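Local structure of hypothetical protein (Bacteroides caccae, 4M8R) at residues 266-271 with 323-328; 306-311 with 372-377; 44-49 with 90-95. The protein is of unknown function but combines an Ig-like N-terminal domain with a WD40-like, propeller-type domain. All coordinates share one frame; numbering follows the deposited sequence.

Contact 1: residues 266-271 with 323-328; sequences QGNEII and YQKKVG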
loop_
_atom_site.group_PDB
_atom_site.type_symbol
_atom_site.label_atom_id
_atom_site.label_comp_id
_atom_site.label_asym_id
_atom_site.label_seq_id
_atom_site.Cartn_x
_atom_site.Cartn_y
_atom_site.Cartn_z
ATOM N N GLN A 266 -6.946 21.935 2.457
ATOM C CA GLN A 266 -7.016 20.688 1.688
ATOM C C GLN A 266 -6.649 20.984 0.233
ATOM O O GLN A 266 -7.070 21.998 -0.326
ATOM C CB GLN A 266 -8.400 20.028 1.781
ATOM C CG GLN A 266 -8.448 18.610 1.207
ATOM C CD GLN A 266 -9.827 17.965 1.300
ATOM O OE1 GLN A 266 -10.219 17.459 2.349
ATOM N NE2 GLN A 266 -10.562 17.968 0.190
ATOM N N GLY A 267 -5.836 20.107 -0.353
ATOM C CA GLY A 267 -5.277 20.328 -1.687
ATOM C C GLY A 267 -3.888 20.948 -1.654
ATOM O O GLY A 267 -3.167 20.906 -2.654
ATOM N N ASN A 268 -3.519 21.531 -0.510
ATOM C CA ASN A 268 -2.181 22.080 -0.272
ATOM C C ASN A 268 -1.772 23.211 -1.215
ATOM O O ASN A 268 -0.600 23.356 -1.539
ATOM C CB ASN A 268 -1.130 20.953 -0.284
ATOM C CG ASN A 268 -1.358 19.926 0.812
ATOM O OD1 ASN A 268 -2.178 20.122 1.710
ATOM N ND2 ASN A 268 -0.620 18.826 0.750
ATOM N N GLU A 269 -2.741 24.017 -1.636
ATOM C CA GLU A 269 -2.473 25.160 -2.508
ATOM C C GLU A 269 -2.529 26.484 -1.753
ATOM O O GLU A 269 -1.762 27.402 -2.052
ATOM C CB GLU A 269 -3.459 25.174 -3.675
ATOM C CG GLU A 269 -3.272 23.999 -4.626
ATOM C CD GLU A 269 -4.316 23.931 -5.726
ATOM O OE1 GLU A 269 -4.915 24.974 -6.067
ATOM O OE2 GLU A 269 -4.534 22.827 -6.262
ATOM N N ILE A 270 -3.436 26.574 -0.782
ATOM C CA ILE A 270 -3.594 27.771 0.040
ATOM C C ILE A 270 -3.093 27.503 1.459
ATOM O O ILE A 270 -3.367 26.442 2.029
ATOM C CB ILE A 270 -5.073 28.215 0.108
ATOM C CG1 ILE A 270 -5.695 28.298 -1.297
ATOM C CG2 ILE A 270 -5.204 29.554 0.827
ATOM C CD1 ILE A 270 -5.092 29.354 -2.201
ATOM N N ILE A 271 -2.367 28.472 2.020
ATOM C CA ILE A 271 -1.817 28.368 3.368
ATOM C C ILE A 271 -2.374 29.474 4.252
ATOM O O ILE A 271 -2.387 30.635 3.860
ATOM C CB ILE A 271 -0.275 28.455 3.356
ATOM C CG1 ILE A 271 0.319 27.209 2.678
ATOM C CG2 ILE A 271 0.266 28.592 4.777
ATOM C CD1 ILE A 271 1.782 27.328 2.287
ATOM N N TYR A 323 -4.631 14.275 1.410
ATOM C CA TYR A 323 -4.935 14.328 2.835
ATOM C C TYR A 323 -6.178 15.179 3.076
ATOM O O TYR A 323 -6.176 16.373 2.783
ATOM C CB TYR A 323 -3.732 14.903 3.587
ATOM C CG TYR A 323 -3.824 14.852 5.092
ATOM C CD1 TYR A 323 -4.284 13.713 5.744
ATOM C CD2 TYR A 323 -3.408 15.928 5.874
ATOM C CE1 TYR A 323 -4.357 13.661 7.127
ATOM C CE2 TYR A 323 -3.474 15.881 7.257
ATOM C CZ TYR A 323 -3.951 14.743 7.882
ATOM O OH TYR A 323 -4.025 14.669 9.258
ATOM N N GLN A 324 -7.228 14.561 3.613
ATOM C CA GLN A 324 -8.531 15.212 3.775
ATOM C C GLN A 324 -8.658 15.932 5.112
ATOM O O GLN A 324 -8.325 15.379 6.153
ATOM C CB GLN A 324 -9.657 14.194 3.597
ATOM C CG GLN A 324 -9.861 13.806 2.138
ATOM C CD GLN A 324 -10.421 12.413 1.947
ATOM O OE1 GLN A 324 -11.417 12.224 1.248
ATOM N NE2 GLN A 324 -9.769 11.422 2.549
ATOM N N LYS A 325 -9.140 17.169 5.076
ATOM C CA LYS A 325 -9.152 18.013 6.268
ATOM C C LYS A 325 -10.068 19.230 6.175
ATOM O O LYS A 325 -10.444 19.671 5.093
ATOM C CB LYS A 325 -7.725 18.463 6.606
ATOM C CG LYS A 325 -6.945 18.965 5.412
ATOM C CD LYS A 325 -5.462 19.151 5.691
ATOM C CE LYS A 325 -4.693 19.124 4.376
ATOM N NZ LYS A 325 -3.778 20.283 4.236
ATOM N N LYS A 326 -10.434 19.741 7.347
ATOM C CA LYS A 326 -11.136 21.007 7.486
ATOM C C LYS A 326 -10.188 21.947 8.211
ATOM O O LYS A 326 -9.637 21.586 9.246
ATOM C CB LYS A 326 -12.418 20.821 8.296
ATOM C CG LYS A 326 -13.459 19.960 7.596
ATOM C CD LYS A 326 -14.452 19.365 8.583
ATOM C CE LYS A 326 -15.379 18.357 7.912
ATOM N NZ LYS A 326 -16.367 18.999 7.002
ATOM N N VAL A 327 -9.981 23.139 7.662
ATOM C CA VAL A 327 -9.061 24.102 8.258
ATOM C C VAL A 327 -9.758 25.409 8.575
ATOM O O VAL A 327 -10.791 25.737 7.995
ATOM C CB VAL A 327 -7.847 24.385 7.350
ATOM C CG1 VAL A 327 -7.244 23.076 6.855
ATOM C CG2 VAL A 327 -8.229 25.275 6.178
ATOM N N GLY A 328 -9.164 26.160 9.491
ATOM C CA GLY A 328 -9.701 27.452 9.858
ATOM C C GLY A 328 -8.819 28.232 10.803
ATOM O O GLY A 328 -7.639 27.919 10.983
HETATM O O HOH W 1 -4.745 18.151 1.249
#
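Lys325 NZ donates to Asn268 OD1 at 3.0 Å, and the same ammonium group also bonds to the carbonyl oxygens of Gly202 and Phe264 and, weakly, to that of Met265. The lysine approaches Asn268 nearly end-on to the C=O, its side chain crossing that of the asparagine at about a right angle. With CG held between the backbone N and the carbonyl carbon (chi1 46°), the chain runs back alongside Gln266, Lys325 CG lying 4.1 Å from Gln266 CB. Gln266 reaches the other way: its extended chain brings OE1 to 2.9 Å from Lys325 N, which meets it in the carbonyl plane on a lone pair. The same OE1 also accepts from the backbone N of Glu54 of the second subunit. A water takes the hydrogen of Gly267 N (2.8 Å) and donates to Tyr323 O (2.7 Å) and, over a longer distance, to Asn268 OD1, joining the two backbones. Asn268 ND2 is held by Ser203 O. The contact therefore ties the turn between strands 262-264 and 270-276 to the start of strand 325-333 in another sheet, consistent with neighbouring blades of a beta propeller.

Contact 2: residues 306-311 with 372-377; sequences PFYFGM and ITNRLD. With EDO (1,2-ethanediol), chain H.
Asn374 holds Tyr308 twice over, bonding to its backbone while its amide lies flat on its ring. Asn374 ND2 donates to Tyr308 O at 2.7 Å with an N-H...O angle of 155°, the donor tilted out of the carbonyl plane. The amide and the phenol ring are stacked with their planes only 12° apart, and ND2 of Asn374 sits 4.0 Å above the plane of the Tyr308 ring, over its centre. Tyr308 can fold back in this way because its CG stands between the backbone N and the carbonyl carbon (chi1 74°). Farther out, Tyr308 OH rests 3.8 Å from Leu376 CD2, the two side chains crossing at about a right angle.

Strands 303-310 and 368-373 each begin a four-stranded antiparallel sheet, and the touching parts, 307-309 and 372-376, run in roughly the same direction without pairing, consistent with the first strands of two blades of a beta propeller. Side chains, a water and an ethanediol bridge the interval instead. Phe307 CB meets Ile372 CG2 at 4.1 Å, while the water accepts from Gly310 N at 2.8 Å and, at 3.3 Å, from Asn374 ND2. The ethanediol, probably from the crystallisation liquor, takes the hydrogen of Tyr308 N on its O2 (2.9 Å) and reaches Ile372 O weakly through O1. With an alanine here instead of Asn374, Tyr308 O would probably lose this donor and one face of the ring its stacked amide, leaving the tyrosine freer to turn. Elsewhere on the strand, the ring of Phe309 meets that of Trp400 edge-to-face, and Arg375 forms a salt bridge with Glu135 of the second subunit.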
loop_
_atom_site.group_PDB
_atom_site.type_symbol
_atom_site.label_atom_id
_atom_site.label_comp_id
_atom_site.label_asym_id
_atom_site.label_seq_id
_atom_site.Cartn_x
_atom_site.Cartn_y
_atom_site.Cartn_z
ATOM N N PRO A 306 -4.075 29.656 13.286
ATOM C CA PRO A 306 -4.647 28.730 12.318
ATOM C C PRO A 306 -4.674 27.300 12.855
ATOM O O PRO A 306 -3.832 26.933 13.674
ATOM C CB PRO A 306 -3.686 28.818 11.119
ATOM C CG PRO A 306 -2.767 29.957 11.399
ATOM C CD PRO A 306 -2.736 30.110 12.883
ATOM N N PHE A 307 -5.631 26.503 12.394
ATOM C CA PHE A 307 -5.691 25.096 12.772
ATOM C C PHE A 307 -6.213 24.234 11.637
ATOM O O PHE A 307 -6.723 24.741 10.641
ATOM C CB PHE A 307 -6.586 24.912 14.000
ATOM C CG PHE A 307 -8.026 25.269 13.759
ATOM C CD1 PHE A 307 -8.895 24.350 13.188
ATOM C CD2 PHE A 307 -8.511 26.520 14.099
ATOM C CE1 PHE A 307 -10.221 24.677 12.960
ATOM C CE2 PHE A 307 -9.837 26.849 13.877
ATOM C CZ PHE A 307 -10.692 25.932 13.305
ATOM N N TYR A 308 -6.068 22.924 11.801
ATOM C CA TYR A 308 -6.710 21.970 10.913
ATOM C C TYR A 308 -7.208 20.761 11.683
ATOM O O TYR A 308 -6.663 20.421 12.727
ATOM C CB TYR A 308 -5.752 21.523 9.807
ATOM C CG TYR A 308 -4.668 20.562 10.238
ATOM C CD1 TYR A 308 -3.473 21.022 10.788
ATOM C CD2 TYR A 308 -4.827 19.190 10.065
ATOM C CE1 TYR A 308 -2.470 20.144 11.167
ATOM C CE2 TYR A 308 -3.835 18.303 10.439
ATOM C CZ TYR A 308 -2.661 18.783 10.995
ATOM O OH TYR A 308 -1.684 17.896 11.372
ATOM N N PHE A 309 -8.256 20.134 11.160
ATOM C CA PHE A 309 -8.684 18.806 11.596
ATOM C C PHE A 309 -8.287 17.806 10.516
ATOM O O PHE A 309 -8.642 17.992 9.361
ATOM C CB PHE A 309 -10.205 18.740 11.733
ATOM C CG PHE A 309 -10.760 19.492 12.905
ATOM C CD1 PHE A 309 -11.057 20.839 12.800
ATOM C CD2 PHE A 309 -11.031 18.837 14.100
ATOM C CE1 PHE A 309 -11.593 21.529 13.877
ATOM C CE2 PHE A 309 -11.563 19.521 15.179
ATOM C CZ PHE A 309 -11.847 20.871 15.068
ATOM N N GLY A 310 -7.558 16.760 10.887
ATOM C CA GLY A 310 -7.294 15.648 9.978
ATOM C C GLY A 310 -8.458 14.675 10.042
ATOM O O GLY A 310 -8.692 14.064 11.082
HETATM N N MSE A 311 -9.195 14.541 8.939
HETATM C CA MSE A 311 -10.430 13.741 8.914
HETATM C C MSE A 311 -10.198 12.294 8.547
HETATM O O MSE A 311 -11.136 11.500 8.530
HETATM C CB MSE A 311 -11.415 14.370 7.935
HETATM C CG MSE A 311 -11.679 15.840 8.254
HETATM SE SE MSE A 311 -12.387 16.073 10.072
HETATM C CE MSE A 311 -14.090 15.098 9.888
ATOM N N ILE A 372 -2.647 25.318 19.987
ATOM C CA ILE A 372 -3.456 24.283 19.347
ATOM C C ILE A 372 -2.511 23.268 18.716
ATOM O O ILE A 372 -1.500 23.640 18.124
ATOM C CB ILE A 372 -4.375 24.860 18.245
ATOM C CG1 ILE A 372 -5.227 26.008 18.794
ATOM C CG2 ILE A 372 -5.275 23.770 17.672
ATOM C CD1 ILE A 372 -6.184 26.600 17.784
ATOM N N THR A 373 -2.852 21.990 18.829
ATOM C CA THR A 373 -2.032 20.932 18.249
ATOM C C THR A 373 -2.870 19.665 18.030
ATOM O O THR A 373 -3.983 19.567 18.547
ATOM C CB THR A 373 -0.791 20.667 19.124
ATOM O OG1 THR A 373 0.052 19.691 18.500
ATOM C CG2 THR A 373 -1.194 20.216 20.531
ATOM N N ASN A 374 -2.341 18.717 17.251
ATOM C CA ASN A 374 -3.120 17.571 16.781
ATOM C C ASN A 374 -2.484 16.241 17.137
ATOM O O ASN A 374 -1.293 16.045 16.920
ATOM C CB ASN A 374 -3.273 17.614 15.262
ATOM C CG ASN A 374 -3.957 18.872 14.774
ATOM O OD1 ASN A 374 -3.392 19.957 14.834
ATOM N ND2 ASN A 374 -5.174 18.726 14.271
ATOM N N ARG A 375 -3.291 15.329 17.667
ATOM C CA ARG A 375 -2.850 13.972 17.936
ATOM C C ARG A 375 -3.280 13.112 16.754
ATOM O O ARG A 375 -4.470 12.845 16.575
ATOM C CB ARG A 375 -3.468 13.446 19.236
ATOM C CG ARG A 375 -2.629 12.350 19.873
ATOM C CD ARG A 375 -3.435 11.336 20.664
ATOM N NE ARG A 375 -4.115 11.910 21.818
ATOM C CZ ARG A 375 -4.471 11.226 22.904
ATOM N NH1 ARG A 375 -4.193 9.932 23.019
ATOM N NH2 ARG A 375 -5.096 11.852 23.893
ATOM N N LEU A 376 -2.312 12.680 15.950
ATOM C CA LEU A 376 -2.620 12.081 14.651
ATOM C C LEU A 376 -3.002 10.603 14.663
ATOM O O LEU A 376 -3.326 10.068 13.612
ATOM C CB LEU A 376 -1.469 12.327 13.670
ATOM C CG LEU A 376 -1.122 13.805 13.448
ATOM C CD1 LEU A 376 -0.012 13.942 12.417
ATOM C CD2 LEU A 376 -2.354 14.596 13.026
ATOM N N ASP A 377 -2.980 9.950 15.827
ATOM C CA ASP A 377 -3.606 8.611 15.968
ATOM C C ASP A 377 -5.105 8.719 16.282
ATOM O O ASP A 377 -5.798 7.713 16.379
ATOM C CB ASP A 377 -2.884 7.713 16.998
ATOM C CG ASP A 377 -2.797 8.331 18.391
ATOM O OD1 ASP A 377 -3.194 9.496 18.561
ATOM O OD2 ASP A 377 -2.309 7.649 19.318
HETATM C C1 EDO H . -2.441 24.122 14.347
HETATM O O1 EDO H . -1.101 24.231 14.835
HETATM C C2 EDO H . -2.833 22.652 14.343
HETATM O O2 EDO H . -4.207 22.477 13.969
HETATM O O HOH W 2 -6.742 15.934 13.477
#

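Contact 3: residues 44-49 with 90-95; sequences VDFDFR and VEIFLN. With PO4 (phosphate ion), chain C.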
loop_
_atom_site.group_PDB
_atom_site.type_symbol
_atom_site.label_atom_id
_atom_site.label_comp_id
_atom_site.label_asym_id
_atom_site.label_seq_id
_atom_site.Cartn_x
_atom_site.Cartn_y
_atom_site.Cartn_z
ATOM N N VAL A 44 33.115 6.607 7.064
ATOM C CA VAL A 44 32.771 5.298 7.582
ATOM C C VAL A 44 31.312 5.007 7.260
ATOM O O VAL A 44 30.442 5.847 7.492
ATOM C CB VAL A 44 33.016 5.227 9.101
ATOM C CG1 VAL A 44 32.571 3.886 9.662
ATOM C CG2 VAL A 44 34.491 5.469 9.414
ATOM N N ASP A 45 31.063 3.812 6.725
ATOM C CA ASP A 45 29.724 3.370 6.323
ATOM C C ASP A 45 29.270 2.178 7.154
ATOM O O ASP A 45 30.079 1.336 7.542
ATOM C CB ASP A 45 29.725 2.930 4.856
ATOM C CG ASP A 45 29.697 4.088 3.890
ATOM O OD1 ASP A 45 28.968 5.078 4.144
ATOM O OD2 ASP A 45 30.394 3.993 2.860
ATOM N N PHE A 46 27.962 2.111 7.386
ATOM C CA PHE A 46 27.329 0.976 8.041
ATOM C C PHE A 46 26.490 0.208 7.035
ATOM O O PHE A 46 25.857 0.816 6.171
ATOM C CB PHE A 46 26.355 1.453 9.112
ATOM C CG PHE A 46 26.992 2.130 10.287
ATOM C CD1 PHE A 46 28.058 1.547 10.957
ATOM C CD2 PHE A 46 26.465 3.320 10.773
ATOM C CE1 PHE A 46 28.611 2.162 12.070
ATOM C CE2 PHE A 46 27.016 3.938 11.879
ATOM C CZ PHE A 46 28.091 3.360 12.528
ATOM N N ASP A 47 26.474 -1.117 7.163
ATOM C CA ASP A 47 25.454 -1.954 6.536
ATOM C C ASP A 47 24.722 -2.707 7.648
ATOM O O ASP A 47 25.353 -3.312 8.508
ATOM C CB ASP A 47 26.074 -2.946 5.540
ATOM C CG ASP A 47 26.389 -2.313 4.169
ATOM O OD1 ASP A 47 26.206 -1.086 3.979
ATOM O OD2 ASP A 47 26.823 -3.058 3.262
ATOM N N PHE A 48 23.392 -2.665 7.624
ATOM C CA PHE A 48 22.561 -3.283 8.657
ATOM C C PHE A 48 21.840 -4.516 8.120
ATOM O O PHE A 48 21.360 -4.516 6.987
ATOM C CB PHE A 48 21.504 -2.287 9.153
ATOM C CG PHE A 48 22.077 -1.054 9.799
ATOM C CD1 PHE A 48 22.561 -0.009 9.027
ATOM C CD2 PHE A 48 22.091 -0.922 11.174
ATOM C CE1 PHE A 48 23.072 1.131 9.619
ATOM C CE2 PHE A 48 22.603 0.211 11.771
ATOM C CZ PHE A 48 23.100 1.238 10.993
ATOM N N ARG A 49 21.753 -5.551 8.949
ATOM C CA ARG A 49 20.951 -6.738 8.654
ATOM C C ARG A 49 20.140 -7.103 9.890
ATOM O O ARG A 49 20.703 -7.246 10.967
ATOM C CB ARG A 49 21.853 -7.905 8.283
ATOM C CG ARG A 49 21.098 -9.150 7.827
ATOM C CD ARG A 49 21.915 -10.411 8.071
ATOM N NE ARG A 49 22.067 -10.687 9.500
ATOM C CZ ARG A 49 22.829 -11.652 10.009
ATOM N NH1 ARG A 49 23.522 -12.462 9.213
ATOM N NH2 ARG A 49 22.901 -11.803 11.326
ATOM N N VAL A 90 25.596 -5.178 12.363
ATOM C CA VAL A 90 26.122 -4.001 11.680
ATOM C C VAL A 90 27.551 -4.269 11.237
ATOM O O VAL A 90 28.411 -4.564 12.068
ATOM C CB VAL A 90 26.107 -2.765 12.594
ATOM C CG1 VAL A 90 26.666 -1.548 11.867
ATOM C CG2 VAL A 90 24.692 -2.492 13.080
ATOM N N GLU A 91 27.798 -4.166 9.933
ATOM C CA GLU A 91 29.150 -4.252 9.411
ATOM C C GLU A 91 29.654 -2.843 9.143
ATOM O O GLU A 91 28.944 -2.025 8.547
ATOM C CB GLU A 91 29.205 -5.087 8.136
ATOM C CG GLU A 91 30.627 -5.357 7.665
ATOM C CD GLU A 91 30.737 -6.511 6.686
ATOM O OE1 GLU A 91 29.695 -6.990 6.179
ATOM O OE2 GLU A 91 31.883 -6.933 6.416
ATOM N N ILE A 92 30.879 -2.577 9.596
ATOM C CA ILE A 92 31.472 -1.246 9.573
ATOM C C ILE A 92 32.571 -1.195 8.519
ATOM O O ILE A 92 33.513 -1.987 8.558
ATOM C CB ILE A 92 32.049 -0.899 10.958
ATOM C CG1 ILE A 92 30.942 -0.963 12.011
ATOM C CG2 ILE A 92 32.680 0.486 10.961
ATOM C CD1 ILE A 92 31.442 -0.912 13.435
ATOM N N PHE A 93 32.437 -0.258 7.580
ATOM C CA PHE A 93 33.353 -0.138 6.448
ATOM C C PHE A 93 34.098 1.189 6.456
ATOM O O PHE A 93 33.501 2.239 6.686
ATOM C CB PHE A 93 32.575 -0.219 5.131
ATOM C CG PHE A 93 31.889 -1.529 4.903
ATOM C CD1 PHE A 93 32.553 -2.573 4.277
ATOM C CD2 PHE A 93 30.571 -1.713 5.291
ATOM C CE1 PHE A 93 31.918 -3.779 4.054
ATOM C CE2 PHE A 93 29.930 -2.920 5.072
ATOM C CZ PHE A 93 30.604 -3.953 4.454
ATOM N N LEU A 94 35.393 1.143 6.167
ATOM C CA LEU A 94 36.148 2.356 5.871
ATOM C C LEU A 94 35.901 2.730 4.413
ATOM O O LEU A 94 36.047 1.894 3.526
ATOM C CB LEU A 94 37.640 2.136 6.089
ATOM C CG LEU A 94 38.517 3.382 5.943
ATOM C CD1 LEU A 94 38.141 4.431 6.975
ATOM C CD2 LEU A 94 39.987 3.011 6.066
ATOM N N ASN A 95 35.526 3.983 4.173
ATOM C CA ASN A 95 35.203 4.461 2.829
ATOM C C ASN A 95 36.176 5.559 2.416
ATOM O O ASN A 95 36.111 6.672 2.934
ATOM C CB ASN A 95 33.753 4.972 2.795
ATOM C CG ASN A 95 33.307 5.418 1.411
ATOM O OD1 ASN A 95 34.019 5.246 0.422
ATOM N ND2 ASN A 95 32.115 6.002 1.340
HETATM P P PO4 C . 25.664 -14.325 11.797
HETATM O O1 PO4 C . 26.741 -13.265 11.937
HETATM O O2 PO4 C . 24.497 -13.999 12.692
HETATM O O3 PO4 C . 25.187 -14.375 10.375
HETATM O O4 PO4 C . 26.243 -15.673 12.132
#
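Two central, antiparallel strands of the N-terminal Ig-like domain, of the E-set type, pair here through regular backbone bonds. Asp45 and Phe93 exchange two hydrogen bonds, Asp45 N to Phe93 O at 2.9 Å and Phe93 N to Asp45 O at 2.8 Å; Asp47 and Glu91 do the same, two residues on along 44-49 and two back along 90-95. The alternation divides the side chains. On the apolar face Val90 fits between two phenylalanines: its CG1 is anti to the backbone N (chi1 180°) and touches Phe46 CD1 at 3.5 Å, while its CG2 touches Phe48 CD2 at 3.6 Å. Ile92 CG1 lies at the edge of the Phe46 ring, in its plane, and Ile92 CG2 packs on Val44 CG1.

The other face is mixed: Asp45, Asp47 and Glu91 share it with Phe93, whose ring meets Phe191 of the third subunit edge-to-face. Asp47 crosses Phe93 at about a right angle, OD2 lying 3.6 Å from Phe93 CE2. Asp45 is in a salt bridge with Arg100 and Asp47 with Lys234 of the third subunit, while Glu91 is hydrogen-bonded to Ser102. At the strand end the guanidinium of Arg49 meets a phosphate, probably from the crystallisation liquor, with its edge, NH1 bonding O3 at 2.8 Å and NH2 bonding O2 at 3.0 Å; Arg213 of the third subunit binds the same ion.

Strand 43-50 has strand 60-72 along its other edge, strand 88-96 has strand 99-108, and Val44, Phe46 and Ile92 all pack on Ile79 of strand 76-80.

Contacts 1 and 2 belong to one region of the WD40-like domain, their centres 11 Å apart. They share a sheet: strands 303-310 and 325-333 are neighbours, and Lys326 O and Phe309 N, 2.8 Å apart, probably form a hydrogen bond between them. That sheet thus has contact 1 joining it to the sheet containing 270-276 and contact 2 joining it to the one beginning with 368-373. Contact 3 lies in the Ig-like domain, its centre about 42 Å from that of contact 1 and 40 Å from that of contact 2, with no touch. The second subunit reaches contacts 1 and 2; the third covers contact 3 and touches contact 1 weakly at Asn268.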